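HP0420 homologue (Helicobacter felis, PDB 3LW3) is of unknown function but adopts the hotdog fold, which is widespread among enzymes that act on acyl thioesters, such as thioesterases and dehydratases. Local coordinates at residues B[59-64]-B[84-89]; B[67-70]-B[76-79]; B[88-93]-B[121-126]. All coordinates share one frame; numbering follows the deposited sequence.

All three contacts belong to the hotdog fold, in which an antiparallel sheet wraps round helix 57-72. Contacts 1 and 2 join that helix to strand 77-86, near opposite ends of the strand and about 16 Å apart between centres; both are buried and both touch the second subunit. Contact 1 is entirely apolar, whereas contact 2 adds a water bridge beside its hydrocarbon packing. Contact 3, only partly buried, joins the loop that follows the same strand to neighbouring strand 121-132, with one apolar touch and a water between carbonyls. Contacts 1 and 3 share Ala-88 and Pro-89 and are tied by backbone bonds from Asn-85 N to Glu-125 O and Leu-87 N to Val-123 O.

Contact 1: B[59-64]-B[84-89]; sequences FIVGAA and VNLLAP
Val-61 lays its CG2 methyl against both Val-84 and Leu-86, which face it from strand 77-86. This is part of the helix-on-sheet packing of the hotdog fold, at the sheet edge where the dimer forms, with the long helix 57-72 resting in the curve of the antiparallel sheet. The local helix and strand axes pass 10.2 Å apart at 132°, and side chains fill the gap without any polar link. Val-61 CG2 meets Val-84 CG2 at 4.2 Å, the two branched side chains meeting at a slant. CG1 of Val-61 stands anti to the backbone N (chi1 177°), which leaves CG2 as the methyl turned to the strand. Leu-86 works as a fork. One prong, CD1, lies 4.3 Å from Val-61 CG2, while the other, CD2, reaches back along the helix to Ile-60. Its second torsion, chi2 68°, is uncommon for leucine with chi1 near -68° and turns CD1 to Val-61 and CD2 to Ile-60. Ile-60 and Ala-64 also rest on Phe-124 of strand 121-132, so the helix is held by more than one strand. Val-84 and Asn-85 pair antiparallel with a strand of the second subunit, and Met-82 of that subunit packs on both Val-61 and Val-84. At the N-terminal side of the contact, Ile-60 CG2 touches Leu-86 CD2 at 4.3 Å.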
# COMPACT_ATOMS: atom_id res chain seq x y z
N PHE B 59 -4.63 -2.32 -1.68
CA PHE B 59 -5.20 -2.87 -0.45
C PHE B 59 -4.33 -3.99 0.21
O PHE B 59 -4.21 -4.04 1.45
CB PHE B 59 -6.67 -3.23 -0.66
CG PHE B 59 -7.50 -2.00 -0.92
CD1 PHE B 59 -7.82 -1.11 0.13
CD2 PHE B 59 -7.95 -1.70 -2.20
CE1 PHE B 59 -8.56 0.04 -0.09
CE2 PHE B 59 -8.69 -0.52 -2.42
CZ PHE B 59 -8.97 0.34 -1.38
N ILE B 60 -3.72 -4.84 -0.61
CA ILE B 60 -2.84 -5.88 -0.06
C ILE B 60 -1.62 -5.23 0.64
O ILE B 60 -1.32 -5.43 1.85
CB ILE B 60 -2.37 -6.84 -1.14
CG1 ILE B 60 -3.55 -7.59 -1.78
CG2 ILE B 60 -1.26 -7.77 -0.60
CD1 ILE B 60 -4.52 -8.17 -0.78
N VAL B 61 -0.93 -4.36 -0.09
CA VAL B 61 0.23 -3.66 0.46
C VAL B 61 -0.22 -2.68 1.58
O VAL B 61 0.49 -2.51 2.55
CB VAL B 61 0.99 -2.98 -0.65
CG1 VAL B 61 2.16 -2.19 -0.07
CG2 VAL B 61 1.43 -4.06 -1.69
N GLY B 62 -1.39 -2.06 1.45
CA GLY B 62 -1.91 -1.11 2.44
C GLY B 62 -2.08 -1.83 3.79
O GLY B 62 -1.66 -1.32 4.81
N ALA B 63 -2.65 -3.05 3.76
CA ALA B 63 -2.80 -3.83 5.00
C ALA B 63 -1.41 -4.16 5.62
O ALA B 63 -1.20 -4.00 6.84
CB ALA B 63 -3.58 -5.09 4.72
N ALA B 64 -0.47 -4.59 4.77
CA ALA B 64 0.88 -4.95 5.20
C ALA B 64 1.55 -3.73 5.83
O ALA B 64 2.20 -3.80 6.89
CB ALA B 64 1.68 -5.45 4.04
N VAL B 84 8.39 -5.91 -1.78
CA VAL B 84 7.28 -6.80 -1.44
C VAL B 84 6.96 -7.76 -2.58
O VAL B 84 7.10 -7.41 -3.79
CB VAL B 84 5.97 -6.05 -0.99
CG1 VAL B 84 6.24 -5.09 0.14
CG2 VAL B 84 5.35 -5.36 -2.13
N ASN B 85 6.52 -8.95 -2.20
CA ASN B 85 6.12 -10.03 -3.13
C ASN B 85 4.67 -10.39 -2.85
O ASN B 85 4.30 -10.73 -1.70
CB ASN B 85 6.97 -11.28 -2.94
CG ASN B 85 8.45 -11.03 -3.22
OD1 ASN B 85 9.31 -11.50 -2.48
ND2 ASN B 85 8.74 -10.30 -4.28
N LEU B 86 3.85 -10.25 -3.89
CA LEU B 86 2.45 -10.59 -3.83
C LEU B 86 2.36 -11.99 -4.41
O LEU B 86 2.37 -12.17 -5.64
CB LEU B 86 1.58 -9.58 -4.59
CG LEU B 86 1.51 -8.19 -3.93
CD1 LEU B 86 2.78 -7.42 -3.96
CD2 LEU B 86 0.40 -7.30 -4.53
N LEU B 87 2.37 -13.00 -3.55
CA LEU B 87 2.59 -14.39 -4.01
C LEU B 87 1.41 -15.04 -4.73
O LEU B 87 1.58 -15.99 -5.49
CB LEU B 87 3.08 -15.29 -2.87
CG LEU B 87 4.34 -14.79 -2.17
CD1 LEU B 87 4.73 -15.66 -1.02
CD2 LEU B 87 5.46 -14.79 -3.19
N ALA B 88 0.21 -14.52 -4.48
CA ALA B 88 -0.98 -15.07 -5.11
C ALA B 88 -2.09 -14.02 -5.11
O ALA B 88 -2.13 -13.16 -4.18
CB ALA B 88 -1.43 -16.31 -4.35
N PRO B 89 -3.00 -14.11 -6.13
CA PRO B 89 -4.14 -13.18 -6.20
C PRO B 89 -5.14 -13.52 -5.10
O PRO B 89 -5.40 -14.68 -4.84
CB PRO B 89 -4.75 -13.45 -7.58
CG PRO B 89 -4.40 -14.84 -7.88
CD PRO B 89 -2.98 -15.00 -7.31

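Contact 2: B[67-70]-B[76-79]; sequences AALC and NSLI
Leu-69 and Ile-79 lie obliquely across one another, the leucine fork pressing its branch point and CD1 onto the outer end of the isoleucine. The pair lies in the hotdog fold where the C-terminal part of helix 57-72 turns through a short connection into strand 77-86, so helix and strand fold back on each other within a few residues. The closest carbons are Leu-69 CD1 and Ile-79 CD1, 3.8 Å apart. Further back along both side chains, Leu-69 CG sits 3.9 Å from Ile-79 CG1, so the touch runs over several carbons of each. Ile-79 gets there by an extended branch: with chi1 -62° and chi2 170°, CG1 and CD1 run out from the strand in a zigzag that ends against CG and CD1 of Leu-69. The other prong of Leu-69, CD2, turns to Ser-77 and lies 3.6 Å from its OG, a van der Waals touch of methyl and hydroxyl. That hydroxyl points back toward the connection (chi1 65°), where it is hydrogen-bonded to the carbonyl of Lys-74. Ile-130 of strand 121-132 backs both Leu-69 and Ser-77, and Leu-86 of the second subunit packs on Ile-79, bringing the dimer interface up to this corner. A single water completes the polar side, linking the helix backbone to the buried serine. It donates to Leu-69 O at 2.9 Å and, with its other proton, to Ser-77 OG, also at 2.9 Å.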
# COMPACT_ATOMS: atom_id res chain seq x y z
N ALA B 67 0.20 -3.05 9.31
CA ALA B 67 0.86 -4.01 10.25
C ALA B 67 2.29 -3.54 10.62
O ALA B 67 2.68 -3.52 11.80
CB ALA B 67 0.97 -5.43 9.68
N ALA B 68 3.06 -3.22 9.57
CA ALA B 68 4.46 -2.77 9.74
C ALA B 68 4.54 -1.57 10.70
O ALA B 68 5.29 -1.58 11.66
CB ALA B 68 5.06 -2.43 8.39
N LEU B 69 3.73 -0.53 10.46
CA LEU B 69 3.71 0.66 11.34
C LEU B 69 3.32 0.28 12.77
O LEU B 69 3.92 0.78 13.72
CB LEU B 69 2.80 1.74 10.76
CG LEU B 69 3.42 2.43 9.53
CD1 LEU B 69 2.42 3.24 8.61
CD2 LEU B 69 4.54 3.35 10.04
N CYS B 70 2.34 -0.61 12.94
CA CYS B 70 1.92 -1.02 14.28
C CYS B 70 2.99 -1.81 15.07
O CYS B 70 3.04 -1.74 16.31
CB CYS B 70 0.63 -1.83 14.20
SG CYS B 70 -0.80 -0.90 13.69
N ASN B 76 5.83 9.76 15.44
CA ASN B 76 6.24 10.47 14.24
C ASN B 76 7.00 9.57 13.28
O ASN B 76 8.16 9.79 13.01
CB ASN B 76 7.08 11.68 14.65
CG ASN B 76 6.32 12.64 15.58
OD1 ASN B 76 5.17 12.99 15.31
ND2 ASN B 76 6.97 13.07 16.69
N SER B 77 6.32 8.57 12.72
CA SER B 77 6.98 7.62 11.83
C SER B 77 6.34 7.60 10.44
O SER B 77 5.12 7.83 10.30
CB SER B 77 6.99 6.22 12.44
OG SER B 77 5.67 5.67 12.59
N LEU B 78 7.16 7.31 9.44
CA LEU B 78 6.75 7.21 8.04
C LEU B 78 7.38 5.98 7.43
O LEU B 78 8.56 5.70 7.63
CB LEU B 78 7.27 8.40 7.22
CG LEU B 78 6.67 9.77 7.46
CD1 LEU B 78 7.44 10.85 6.68
CD2 LEU B 78 5.21 9.81 7.08
N ILE B 79 6.63 5.30 6.57
CA ILE B 79 7.24 4.33 5.68
C ILE B 79 8.01 5.05 4.57
O ILE B 79 7.44 5.87 3.84
CB ILE B 79 6.18 3.36 5.06
CG1 ILE B 79 5.47 2.55 6.18
CG2 ILE B 79 6.82 2.51 3.98
CD1 ILE B 79 4.28 1.79 5.67
O HOH W 1 5.78 3.00 13.81

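Contact 3: B[88-93]-B[121-126]; sequences APIEIK and IKVFEG
A classic beta bulge in strand 121-132 of the hotdog sheet, formed by Val-123 and Phe-124 opposite Gly-116, is met by Ala-88 and Ile-90 of the loop that follows strand 77-86. The backbone of Val-123 is bent out of the usual strand shape, with psi -1°, and its side chain leans to the loop. There chi1 of -64° sets CG1 anti to the carbonyl carbon and leaves CG2 between the backbone N and that carbon, where it meets Ile-90 CD1 at 4.2 Å. The two side chains cross at about a right angle and touch through these methyls. Ile-96 of strand 96-105 packs on both, and Ile-60 of helix 57-72 lies against Ile-90, which ties the loop to the helix as well as the sheet. Beside this apolar touch the backbones run close, yet they are not directly bonded: Ala-88 N stays 3.6 Å from Val-123 O. That carbonyl is engaged instead by Leu-87 N, just past the end of strand 77-86, and by a water that donates to it at 2.9 Å. The same water reaches Ala-88 O in a weak bond of 3.3 Å, bridging two carbonyls that could not bond each other. Lys-122 and Glu-125, which flank the bulge residues in sequence, form a salt bridge across it, with NZ of Lys-122 2.6 Å from OE1 of Glu-125 and nearly in line with its C-O bond.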
# COMPACT_ATOMS: atom_id res chain seq x y z
N ALA B 88 0.21 -14.52 -4.48
CA ALA B 88 -0.98 -15.07 -5.11
C ALA B 88 -2.09 -14.02 -5.11
O ALA B 88 -2.13 -13.16 -4.18
CB ALA B 88 -1.43 -16.31 -4.35
N PRO B 89 -3.00 -14.11 -6.13
CA PRO B 89 -4.14 -13.18 -6.20
C PRO B 89 -5.14 -13.52 -5.10
O PRO B 89 -5.40 -14.68 -4.84
CB PRO B 89 -4.75 -13.45 -7.58
CG PRO B 89 -4.40 -14.84 -7.88
CD PRO B 89 -2.98 -15.00 -7.31
N ILE B 90 -5.71 -12.51 -4.49
CA ILE B 90 -6.65 -12.70 -3.39
C ILE B 90 -8.05 -12.32 -3.89
O ILE B 90 -8.20 -11.33 -4.66
CB ILE B 90 -6.19 -11.81 -2.17
CG1 ILE B 90 -4.77 -12.14 -1.74
CG2 ILE B 90 -7.09 -11.98 -1.00
CD1 ILE B 90 -4.48 -13.57 -1.54
N GLU B 91 -9.06 -13.07 -3.46
CA GLU B 91 -10.47 -12.79 -3.76
C GLU B 91 -11.17 -12.29 -2.53
O GLU B 91 -10.71 -12.52 -1.39
CB GLU B 91 -11.19 -14.09 -4.21
CG GLU B 91 -10.64 -14.69 -5.48
CD GLU B 91 -11.25 -16.07 -5.72
OE1 GLU B 91 -10.55 -17.09 -5.49
OE2 GLU B 91 -12.44 -16.12 -6.11
N ILE B 92 -12.35 -11.67 -2.71
CA ILE B 92 -13.17 -11.32 -1.56
C ILE B 92 -13.50 -12.57 -0.78
O ILE B 92 -13.44 -13.68 -1.30
CB ILE B 92 -14.47 -10.58 -1.98
CG1 ILE B 92 -15.22 -11.42 -2.99
CG2 ILE B 92 -14.15 -9.15 -2.49
CD1 ILE B 92 -16.62 -10.87 -3.28
N LYS B 93 -13.78 -12.38 0.50
CA LYS B 93 -14.10 -13.49 1.43
C LYS B 93 -12.87 -14.18 1.97
O LYS B 93 -12.98 -14.84 3.01
CB LYS B 93 -15.08 -14.53 0.85
CG LYS B 93 -16.47 -13.98 0.52
CD LYS B 93 -17.40 -15.13 0.13
CE LYS B 93 -18.68 -14.66 -0.57
NZ LYS B 93 -19.66 -15.79 -0.89
N ILE B 121 -1.11 -20.33 5.12
CA ILE B 121 -0.27 -20.48 3.94
C ILE B 121 0.22 -19.11 3.52
O ILE B 121 -0.59 -18.20 3.39
CB ILE B 121 -1.05 -21.10 2.79
CG1 ILE B 121 -1.65 -22.44 3.24
CG2 ILE B 121 -0.15 -21.22 1.57
CD1 ILE B 121 -2.93 -22.84 2.51
N LYS B 122 1.52 -18.93 3.34
CA LYS B 122 2.06 -17.61 3.04
C LYS B 122 1.60 -17.18 1.65
O LYS B 122 1.81 -17.92 0.67
CB LYS B 122 3.59 -17.60 3.08
CG LYS B 122 4.16 -16.18 3.00
CD LYS B 122 5.59 -16.14 3.51
CE LYS B 122 6.43 -17.09 2.76
NZ LYS B 122 7.90 -16.75 2.99
N VAL B 123 0.98 -16.01 1.54
CA VAL B 123 0.55 -15.47 0.24
C VAL B 123 1.11 -14.05 -0.03
O VAL B 123 0.89 -13.46 -1.10
CB VAL B 123 -0.98 -15.41 0.10
CG1 VAL B 123 -1.57 -16.84 0.14
CG2 VAL B 123 -1.56 -14.55 1.25
N PHE B 124 1.87 -13.53 0.95
CA PHE B 124 2.49 -12.21 0.83
C PHE B 124 3.75 -12.20 1.68
O PHE B 124 3.78 -12.76 2.79
CB PHE B 124 1.52 -11.13 1.35
CG PHE B 124 2.11 -9.75 1.39
CD1 PHE B 124 2.02 -8.91 0.26
CD2 PHE B 124 2.80 -9.30 2.51
CE1 PHE B 124 2.59 -7.65 0.27
CE2 PHE B 124 3.37 -8.03 2.53
CZ PHE B 124 3.24 -7.20 1.42
N GLU B 125 4.79 -11.54 1.19
CA GLU B 125 5.96 -11.30 2.06
C GLU B 125 6.61 -9.96 1.69
O GLU B 125 6.66 -9.60 0.50
CB GLU B 125 6.94 -12.48 1.99
CG GLU B 125 7.66 -12.59 0.67
CD GLU B 125 8.31 -13.97 0.38
OE1 GLU B 125 8.50 -14.80 1.31
OE2 GLU B 125 8.65 -14.20 -0.80
N GLY B 126 7.04 -9.19 2.69
CA GLY B 126 7.69 -7.93 2.40
C GLY B 126 8.55 -7.40 3.50
O GLY B 126 8.33 -7.76 4.65
O HOH W 2 -0.49 -11.11 -2.11